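Local coordinates for hypothetical UPF0204 protein AF0625 (Archaeoglobus fulgidus, PDB 1YQE) that probably hydrolyses D-aminoacyl-tRNA to a free D-amino acid and tRNA, using two zinc ions per subunit, and here binds pyrophosphate, at residues F89-S94 and F134-E139; T116-V121 and E205-T210. All blocks are in the same frame, centred on the assembly; numbering follows the deposited sequence.

Contact 1: residues F89-S94 and F134-E139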
loop_
_atom_site.group_PDB
_atom_site.type_symbol
_atom_site.label_atom_id
_atom_site.label_comp_id
_atom_site.label_asym_id
_atom_site.label_seq_id
_atom_site.Cartn_x
_atom_site.Cartn_y
_atom_site.Cartn_z
ATOM N N PHE A 89 -5.591 -9.397 6.026
ATOM C CA PHE A 89 -5.418 -7.952 6.106
ATOM C C PHE A 89 -4.317 -7.751 5.066
ATOM O O PHE A 89 -3.304 -8.441 5.118
ATOM C CB PHE A 89 -4.876 -7.534 7.476
ATOM C CG PHE A 89 -5.860 -7.681 8.598
ATOM C CD1 PHE A 89 -7.015 -6.907 8.634
ATOM C CD2 PHE A 89 -5.616 -8.572 9.639
ATOM C CE1 PHE A 89 -7.917 -7.012 9.694
ATOM C CE2 PHE A 89 -6.511 -8.684 10.705
ATOM C CZ PHE A 89 -7.663 -7.903 10.731
ATOM N N THR A 90 -4.494 -6.842 4.116
ATOM C CA THR A 90 -3.442 -6.653 3.127
ATOM C C THR A 90 -3.015 -5.207 2.944
ATOM O O THR A 90 -3.708 -4.273 3.352
ATOM C CB THR A 90 -3.844 -7.199 1.735
ATOM O OG1 THR A 90 -4.828 -6.337 1.149
ATOM C CG2 THR A 90 -4.414 -8.610 1.853
ATOM N N VAL A 91 -1.843 -5.052 2.343
ATOM C CA VAL A 91 -1.273 -3.754 2.031
ATOM C C VAL A 91 -0.624 -3.863 0.658
ATOM O O VAL A 91 0.017 -4.871 0.338
ATOM C CB VAL A 91 -0.191 -3.333 3.052
ATOM C CG1 VAL A 91 0.492 -2.050 2.591
ATOM C CG2 VAL A 91 -0.824 -3.115 4.419
ATOM N N HIS A 92 -0.820 -2.835 -0.161
ATOM C CA HIS A 92 -0.219 -2.793 -1.485
ATOM C C HIS A 92 -0.370 -1.397 -2.058
ATOM O O HIS A 92 -1.186 -0.601 -1.585
ATOM C CB HIS A 92 -0.880 -3.796 -2.441
ATOM C CG HIS A 92 -2.157 -3.303 -3.059
ATOM N ND1 HIS A 92 -3.383 -3.423 -2.440
ATOM C CD2 HIS A 92 -2.396 -2.706 -4.253
ATOM C CE1 HIS A 92 -4.322 -2.925 -3.226
ATOM N NE2 HIS A 92 -3.750 -2.483 -4.332
ATOM N N VAL A 93 0.435 -1.098 -3.069
ATOM C CA VAL A 93 0.367 0.190 -3.739
ATOM C C VAL A 93 -0.155 -0.116 -5.138
ATOM O O VAL A 93 0.227 -1.115 -5.742
ATOM C CB VAL A 93 1.756 0.852 -3.818
ATOM C CG1 VAL A 93 1.676 2.142 -4.615
ATOM C CG2 VAL A 93 2.264 1.148 -2.411
ATOM N N SER A 94 -1.047 0.727 -5.637
ATOM C CA SER A 94 -1.625 0.528 -6.958
ATOM C C SER A 94 -0.632 0.856 -8.074
ATOM O O SER A 94 0.341 1.593 -7.869
ATOM C CB SER A 94 -2.904 1.367 -7.093
ATOM O OG SER A 94 -2.697 2.703 -6.670
ATOM N N PHE A 134 -7.431 -14.452 11.322
ATOM C CA PHE A 134 -6.911 -13.608 10.250
ATOM C C PHE A 134 -5.400 -13.684 10.125
ATOM O O PHE A 134 -4.687 -13.940 11.093
ATOM C CB PHE A 134 -7.304 -12.143 10.464
ATOM C CG PHE A 134 -8.653 -11.788 9.920
ATOM C CD1 PHE A 134 -9.813 -12.246 10.536
ATOM C CD2 PHE A 134 -8.767 -10.994 8.780
ATOM C CE1 PHE A 134 -11.067 -11.919 10.025
ATOM C CE2 PHE A 134 -10.016 -10.665 8.262
ATOM C CZ PHE A 134 -11.168 -11.128 8.888
ATOM N N GLU A 135 -4.915 -13.441 8.917
ATOM C CA GLU A 135 -3.490 -13.466 8.654
ATOM C C GLU A 135 -3.129 -12.207 7.881
ATOM O O GLU A 135 -3.950 -11.681 7.136
ATOM C CB GLU A 135 -3.140 -14.707 7.830
ATOM C CG GLU A 135 -1.662 -14.895 7.571
ATOM C CD GLU A 135 -1.370 -16.173 6.805
ATOM O OE1 GLU A 135 -1.720 -17.263 7.310
ATOM O OE2 GLU A 135 -0.793 -16.086 5.700
ATOM N N PHE A 136 -1.917 -11.705 8.077
ATOM C CA PHE A 136 -1.489 -10.522 7.344
ATOM C C PHE A 136 -0.626 -10.922 6.160
ATOM O O PHE A 136 0.136 -11.883 6.229
ATOM C CB PHE A 136 -0.657 -9.573 8.204
ATOM C CG PHE A 136 0.085 -8.553 7.388
ATOM C CD1 PHE A 136 -0.600 -7.512 6.768
ATOM C CD2 PHE A 136 1.446 -8.694 7.147
ATOM C CE1 PHE A 136 0.057 -6.631 5.914
ATOM C CE2 PHE A 136 2.114 -7.818 6.292
ATOM C CZ PHE A 136 1.412 -6.783 5.674
ATOM N N THR A 137 -0.734 -10.163 5.078
ATOM C CA THR A 137 0.071 -10.427 3.908
ATOM C C THR A 137 0.151 -9.196 3.021
ATOM O O THR A 137 -0.781 -8.390 2.949
ATOM C CB THR A 137 -0.493 -11.599 3.071
ATOM O OG1 THR A 137 0.458 -11.961 2.060
ATOM C CG2 THR A 137 -1.803 -11.205 2.401
ATOM N N MET A 138 1.292 -9.039 2.371
ATOM C CA MET A 138 1.472 -7.946 1.444
ATOM C C MET A 138 0.846 -8.453 0.155
ATOM O O MET A 138 0.601 -9.654 0.004
ATOM C CB MET A 138 2.956 -7.691 1.187
ATOM C CG MET A 138 3.700 -7.001 2.307
ATOM S SD MET A 138 3.094 -5.330 2.583
ATOM C CE MET A 138 3.721 -4.494 1.122
ATOM N N GLU A 139 0.554 -7.527 -0.748
ATOM C CA GLU A 139 0.039 -7.860 -2.065
ATOM C C GLU A 139 1.016 -7.140 -2.975
ATOM O O GLU A 139 1.483 -6.051 -2.640
ATOM C CB GLU A 139 -1.358 -7.292 -2.296
ATOM C CG GLU A 139 -2.501 -8.127 -1.772
ATOM C CD GLU A 139 -3.843 -7.526 -2.134
ATOM O OE1 GLU A 139 -4.121 -7.388 -3.345
ATOM O OE2 GLU A 139 -4.620 -7.183 -1.215
#
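T90, on strand 88-92, meets E139, just beyond the parallel strand 135-138, and the two strands are thus joined by side chains as well as backbone. T90 OG1 donates to E139 OE2 over 2.5 Å, reaching the anti side of the carboxylate 16° out of its plane. The threonine hydroxyl gets there by standing between its own backbone N and carbonyl carbon (chi1 72°), while CG2 lies side by side with CG2 of T137. E139 OE1 is hydrogen-bonded to H142, and the carboxylate of E156 lies close to OE2.

Backbone bonds run F89 N to E135 O, T137 N to F89 O and E139 N to V91 O, the last 2.9 Å long. The face bearing F89, V91, F136 and M138 is the closely packed, buried part: V91 CG2 comes to the edge of the F136 ring, 3.9 Å from CE1, and V91 CB packs on M138 SD. At the end of the pair where F89 and F134 lie, F134 CD2 sits over one face of the F89 ring, the two ring planes oblique at 31°.

By contrast E135, the one exposed residue of the contact, gives its carboxylate to a salt bridge with R86. Strand 152-159 flanks 88-92 on its other side; helix 114-125 covers V91 and F136, and helix 167-182 covers F89 and F134.

Contact 2: residues T116-V121 and E205-T210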
loop_
_atom_site.group_PDB
_atom_site.type_symbol
_atom_site.label_atom_id
_atom_site.label_comp_id
_atom_site.label_asym_id
_atom_site.label_seq_id
_atom_site.Cartn_x
_atom_site.Cartn_y
_atom_site.Cartn_z
ATOM N N THR A 116 4.859 4.932 5.957
ATOM C CA THR A 116 3.562 4.731 6.583
ATOM C C THR A 116 3.093 3.290 6.426
ATOM O O THR A 116 2.527 2.712 7.355
ATOM C CB THR A 116 2.513 5.689 6.003
ATOM O OG1 THR A 116 2.926 7.037 6.261
ATOM C CG2 THR A 116 1.156 5.453 6.648
ATOM N N MET A 117 3.324 2.711 5.255
ATOM C CA MET A 117 2.945 1.323 5.043
ATOM C C MET A 117 3.634 0.469 6.112
ATOM O O MET A 117 3.013 -0.412 6.707
ATOM C CB MET A 117 3.389 0.859 3.663
ATOM C CG MET A 117 2.671 1.548 2.525
ATOM S SD MET A 117 3.558 1.291 0.983
ATOM C CE MET A 117 3.254 -0.476 0.714
ATOM N N LYS A 118 4.915 0.744 6.354
ATOM C CA LYS A 118 5.692 -0.003 7.343
ATOM C C LYS A 118 5.153 0.183 8.756
ATOM O O LYS A 118 4.961 -0.785 9.487
ATOM C CB LYS A 118 7.164 0.429 7.307
ATOM C CG LYS A 118 8.075 -0.301 8.307
ATOM C CD LYS A 118 8.243 -1.793 7.966
ATOM C CE LYS A 118 9.325 -2.449 8.828
ATOM N NZ LYS A 118 9.605 -3.864 8.421
ATOM N N ASN A 119 4.927 1.431 9.148
ATOM C CA ASN A 119 4.421 1.712 10.484
ATOM C C ASN A 119 3.048 1.088 10.691
ATOM O O ASN A 119 2.711 0.640 11.789
ATOM C CB ASN A 119 4.404 3.227 10.721
ATOM C CG ASN A 119 5.807 3.798 10.812
ATOM O OD1 ASN A 119 6.689 3.180 11.400
ATOM N ND2 ASN A 119 6.021 4.975 10.236
ATOM N N TYR A 120 2.260 1.045 9.621
ATOM C CA TYR A 120 0.945 0.435 9.685
ATOM C C TYR A 120 1.088 -1.065 9.949
ATOM O O TYR A 120 0.431 -1.618 10.826
ATOM C CB TYR A 120 0.193 0.629 8.369
ATOM C CG TYR A 120 -1.061 -0.216 8.275
ATOM C CD1 TYR A 120 -2.248 0.194 8.875
ATOM C CD2 TYR A 120 -1.053 -1.442 7.599
ATOM C CE1 TYR A 120 -3.402 -0.587 8.804
ATOM C CE2 TYR A 120 -2.204 -2.233 7.525
ATOM C CZ TYR A 120 -3.373 -1.797 8.129
ATOM O OH TYR A 120 -4.521 -2.557 8.062
ATOM N N VAL A 121 1.949 -1.722 9.182
ATOM C CA VAL A 121 2.143 -3.157 9.338
ATOM C C VAL A 121 2.641 -3.550 10.728
ATOM O O VAL A 121 2.175 -4.539 11.300
ATOM C CB VAL A 121 3.106 -3.694 8.262
ATOM C CG1 VAL A 121 3.480 -5.151 8.552
ATOM C CG2 VAL A 121 2.439 -3.587 6.900
ATOM N N GLU A 205 7.360 -11.341 4.965
ATOM C CA GLU A 205 8.201 -11.680 6.112
ATOM C C GLU A 205 9.157 -10.517 6.393
ATOM O O GLU A 205 9.431 -10.179 7.548
ATOM C CB GLU A 205 8.996 -12.956 5.819
ATOM C CG GLU A 205 8.126 -14.114 5.363
ATOM C CD GLU A 205 8.929 -15.314 4.891
ATOM O OE1 GLU A 205 9.971 -15.115 4.233
ATOM O OE2 GLU A 205 8.507 -16.458 5.165
ATOM N N ILE A 206 9.656 -9.898 5.328
ATOM C CA ILE A 206 10.566 -8.773 5.476
ATOM C C ILE A 206 9.839 -7.589 6.121
ATOM O O ILE A 206 10.406 -6.891 6.969
ATOM C CB ILE A 206 11.180 -8.370 4.098
ATOM C CG1 ILE A 206 12.217 -9.425 3.682
ATOM C CG2 ILE A 206 11.836 -6.978 4.181
ATOM C CD1 ILE A 206 12.747 -9.280 2.261
ATOM N N MET A 207 8.582 -7.372 5.740
ATOM C CA MET A 207 7.788 -6.274 6.306
ATOM C C MET A 207 7.514 -6.478 7.797
ATOM O O MET A 207 7.499 -5.524 8.579
ATOM C CB MET A 207 6.447 -6.151 5.576
ATOM C CG MET A 207 6.534 -5.522 4.196
ATOM S SD MET A 207 7.047 -3.778 4.318
ATOM C CE MET A 207 5.489 -2.989 4.662
ATOM N N LEU A 208 7.298 -7.728 8.190
ATOM C CA LEU A 208 6.995 -8.041 9.582
ATOM C C LEU A 208 8.180 -8.199 10.534
ATOM O O LEU A 208 8.021 -8.017 11.748
ATOM C CB LEU A 208 6.150 -9.320 9.644
ATOM C CG LEU A 208 4.719 -9.282 9.104
ATOM C CD1 LEU A 208 4.203 -10.701 8.893
ATOM C CD2 LEU A 208 3.833 -8.527 10.073
ATOM N N THR A 209 9.363 -8.510 10.008
ATOM C CA THR A 209 10.509 -8.755 10.884
ATOM C C THR A 209 11.825 -8.020 10.658
ATOM O O THR A 209 12.780 -8.249 11.405
ATOM C CB THR A 209 10.849 -10.254 10.897
ATOM O OG1 THR A 209 11.379 -10.631 9.620
ATOM C CG2 THR A 209 9.600 -11.081 11.185
ATOM N N THR A 210 11.898 -7.148 9.655
ATOM C CA THR A 210 13.142 -6.433 9.396
ATOM C C THR A 210 12.987 -4.910 9.434
ATOM O O THR A 210 11.916 -4.391 9.730
ATOM C CB THR A 210 13.740 -6.838 8.031
ATOM O OG1 THR A 210 12.918 -6.324 6.978
ATOM C CG2 THR A 210 13.815 -8.363 7.907
#
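A lysine that closes off the C-terminal end of a helix is the centre of this helix-helix crossing, where helix 114-125 meets the last turn of helix 201-209. K118 extends NZ to two backbone carbonyls at that end, M207 O and T210 O, and both bonds are 2.7 Å long. Neither oxygen is approached along a lone pair: the amine sits well above both carbonyl planes. With CG anti to the backbone N and a single bend at chi2 (67°), the chain runs out to the helix end. F212 O takes a third bond from the amine and W188 adds a cation-pi contact, so the buried ammonium is well supplied with partners. Its charge would probably also be favoured by the carbonyl-rich end of the helix dipole.

The helix finishes with its own threonines. T210 OG1 and T210 N both donate to I206 O, from opposite faces of its plane, and T209 does the same to E205 O. T210 is the first residue to leave helical geometry, and its hydroxyl is also hydrogen-bonded to F212 N, where strand 212-218 begins.

Beside the polar end lies an apolar patch. M207, folded at chi2 and chi3, brings CE to 3.8 Å from V121 CG2, the two side chains crossing at about a right angle. The other valine methyl, CG1, meets L208 CD2.

The segment axes approach to 9.6 Å and cross at -72°, a steep angle that concentrates the contact in a few side chains. Such use of a lysine amine to gather carbonyls at a helix C-terminus is a form of C-capping, here supplied by a neighbouring helix of an alpha/beta fold.

In the fold
The centres of the two contacts lie about 11 Å apart, and they touch. Along the chain their segments alternate: strand 88-92, helix 114-125, strand 135-138, then helix 201-209. The first three are successive elements, with the helix connecting two adjacent parallel strands at one end of the mixed eight-stranded sheet, a beta-alpha-beta crossover. Contact 1 joins its strands, and contact 2 joins its helix to the helix that leads into strand 212-218 of the separate four-stranded parallel sheet. V91, V93 and F136 pack against M117, Y120 and V121, and M207 and L208 reach M138 and F136 as well, bringing both contacts into one continuous hydrophobic core. The pyrophosphate lies nearer to contact 1, close to H92.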